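Local coordinates for protein rubber oxygenase (Streptomyces sp., PDB 5O1M) that cleaves the double bonds of poly(cis-1,4-isoprene) oxidatively with molecular oxygen at a b-type heme, starting the breakdown of rubber, at residues Ala285-Pro290 against Trp345-Ala350. Numbering follows the deposited sequence.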
loop_
_atom_site.group_PDB
_atom_site.type_symbol
_atom_site.label_atom_id
_atom_site.label_comp_id
_atom_site.label_asym_id
_atom_site.label_seq_id
_atom_site.Cartn_x
_atom_site.Cartn_y
_atom_site.Cartn_z
ATOM N N ALA A 285 -8.571 9.299 18.590
ATOM C CA ALA A 285 -7.505 10.114 18.065
ATOM C C ALA A 285 -7.831 11.625 18.011
ATOM O O ALA A 285 -6.918 12.440 17.838
ATOM C CB ALA A 285 -7.077 9.599 16.683
ATOM N N GLY A 286 -9.106 11.991 18.144
ATOM C CA GLY A 286 -9.572 13.363 17.965
ATOM C C GLY A 286 -9.665 13.717 16.492
ATOM O O GLY A 286 -9.728 14.874 16.144
ATOM N N LEU A 287 -9.675 12.709 15.635
ATOM C CA LEU A 287 -9.676 12.947 14.183
ATOM C C LEU A 287 -11.111 12.847 13.756
ATOM O O LEU A 287 -11.566 11.785 13.373
ATOM C CB LEU A 287 -8.752 11.960 13.435
ATOM C CG LEU A 287 -8.079 12.313 12.080
ATOM C CD1 LEU A 287 -7.495 13.732 12.005
ATOM C CD2 LEU A 287 -7.002 11.318 11.788
ATOM N N THR A 288 -11.812 13.974 13.811
ATOM C CA THR A 288 -13.217 14.072 13.397
ATOM C C THR A 288 -13.388 14.048 11.885
ATOM O O THR A 288 -12.498 14.326 11.157
ATOM C CB THR A 288 -13.775 15.419 13.859
ATOM O OG1 THR A 288 -13.020 16.457 13.178
ATOM C CG2 THR A 288 -13.659 15.611 15.341
ATOM N N ARG A 289 -14.590 13.796 11.418
ATOM C CA ARG A 289 -14.919 13.765 9.997
ATOM C C ARG A 289 -14.546 15.049 9.241
ATOM O O ARG A 289 -13.888 14.945 8.213
ATOM C CB ARG A 289 -16.431 13.406 9.801
ATOM C CG ARG A 289 -16.732 11.972 10.225
ATOM C CD ARG A 289 -18.167 11.539 10.008
ATOM N NE ARG A 289 -18.351 10.778 8.749
ATOM C CZ ARG A 289 -18.392 9.448 8.619
ATOM N NH1 ARG A 289 -18.263 8.635 9.658
ATOM N NH2 ARG A 289 -18.582 8.926 7.413
ATOM N N PRO A 290 -14.931 16.256 9.745
ATOM C CA PRO A 290 -14.415 17.542 9.171
ATOM C C PRO A 290 -12.880 17.615 9.007
ATOM O O PRO A 290 -12.455 17.980 7.936
ATOM C CB PRO A 290 -14.872 18.618 10.183
ATOM C CG PRO A 290 -15.956 18.027 10.942
ATOM C CD PRO A 290 -15.829 16.512 10.888
ATOM N N TRP A 345 -2.241 22.826 15.194
ATOM C CA TRP A 345 -1.586 21.991 16.223
ATOM C C TRP A 345 -2.567 20.866 16.606
ATOM O O TRP A 345 -2.116 19.759 16.878
ATOM C CB TRP A 345 -1.244 22.792 17.467
ATOM C CG TRP A 345 -0.345 23.950 17.199
ATOM C CD1 TRP A 345 -0.644 25.285 17.332
ATOM C CD2 TRP A 345 0.993 23.889 16.724
ATOM N NE1 TRP A 345 0.431 26.041 16.975
ATOM C CE2 TRP A 345 1.462 25.223 16.614
ATOM C CE3 TRP A 345 1.833 22.840 16.390
ATOM C CZ2 TRP A 345 2.749 25.551 16.211
ATOM C CZ3 TRP A 345 3.143 23.134 15.935
ATOM C CH2 TRP A 345 3.582 24.523 15.864
ATOM N N THR A 346 -3.878 21.171 16.632
ATOM C CA THR A 346 -4.923 20.188 16.910
ATOM C C THR A 346 -4.924 19.083 15.850
ATOM O O THR A 346 -4.954 17.888 16.157
ATOM C CB THR A 346 -6.297 20.833 16.910
ATOM O OG1 THR A 346 -6.368 21.834 17.941
ATOM C CG2 THR A 346 -7.373 19.749 17.223
ATOM N N LEU A 347 -4.864 19.523 14.597
ATOM C CA LEU A 347 -4.728 18.628 13.492
ATOM C C LEU A 347 -3.485 17.732 13.600
ATOM O O LEU A 347 -3.569 16.523 13.437
ATOM C CB LEU A 347 -4.711 19.401 12.183
ATOM C CG LEU A 347 -4.406 18.571 10.934
ATOM C CD1 LEU A 347 -5.462 17.425 10.810
ATOM C CD2 LEU A 347 -4.203 19.502 9.722
ATOM N N GLU A 348 -2.351 18.363 13.848
ATOM C CA GLU A 348 -1.114 17.614 14.012
ATOM C C GLU A 348 -1.219 16.587 15.146
ATOM O O GLU A 348 -0.816 15.477 14.956
ATOM C CB GLU A 348 0.070 18.525 14.261
ATOM C CG GLU A 348 1.396 17.815 14.356
ATOM C CD GLU A 348 2.532 18.689 14.907
ATOM O OE1 GLU A 348 2.383 19.419 15.934
ATOM O OE2 GLU A 348 3.632 18.569 14.320
ATOM N N GLU A 349 -1.761 16.938 16.283
ATOM C CA GLU A 349 -1.937 15.944 17.373
ATOM C C GLU A 349 -2.897 14.805 16.967
ATOM O O GLU A 349 -2.605 13.634 17.245
ATOM C CB GLU A 349 -2.402 16.619 18.634
ATOM C CG GLU A 349 -2.698 15.706 19.820
ATOM C CD GLU A 349 -1.460 14.877 20.294
ATOM O OE1 GLU A 349 -0.378 14.873 19.651
ATOM O OE2 GLU A 349 -1.585 14.274 21.382
ATOM N N ALA A 350 -4.001 15.148 16.259
ATOM C CA ALA A 350 -4.942 14.144 15.800
ATOM C C ALA A 350 -4.267 13.186 14.792
ATOM O O ALA A 350 -4.395 11.944 14.910
ATOM C CB ALA A 350 -6.223 14.768 15.237
#
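Ala350 points its methyl group from helix 342-360 toward the bend Ala285-Gly286-Leu287, which lies in the connection between helices 267-282 and 289-300. Three groups of the bend meet that one methyl: Ala285 O, Gly286 O and Leu287 CD1 each lie 3.6 Å from Ala350 CB. A short side chain suits this place, because it lets the loop backbone come close to the helix: the CA atoms of Leu287 and Ala350 are 5.1 Å apart. Ala285 O also receives a CA-H...O contact from Ala350 CA at 3.3 Å, with an angle of 151° at the hydrogen.

Gly286 takes a positive phi (77°), a conformation that glycine accepts readily. With no side chain at Gly286, the backbone itself meets the Ala350 methyl, through the carbonyl oxygen. Leu287 supplies the apolar bulk instead. With CG roughly anti to the backbone N (chi1 -153°), beside the carbonyl carbon, its side chain carries CD1 to the Ala350 methyl. The same CD1 more loosely faces Leu347 CD1 at 4.4 Å, one helical turn earlier. Leu347, unlike Leu287, sets off away from the loop and brings its branched end back. Val280, Ile292 and Phe354 also touch Leu287, so this leucine joins three helices, and Leu347 continues the apolar layer onto Leu291 and Phe295.

Thr288 then N-caps helix 289-300, its OG1 making a weak hydrogen bond to Leu291 N. No conventional hydrogen bond joins 285-290 to 345-350: the contact rests on van der Waals fit, apolar burial and one CA-H...O contact, and it joins the loop between helices 267-282 and 289-300 to helix 342-360, far from the heme.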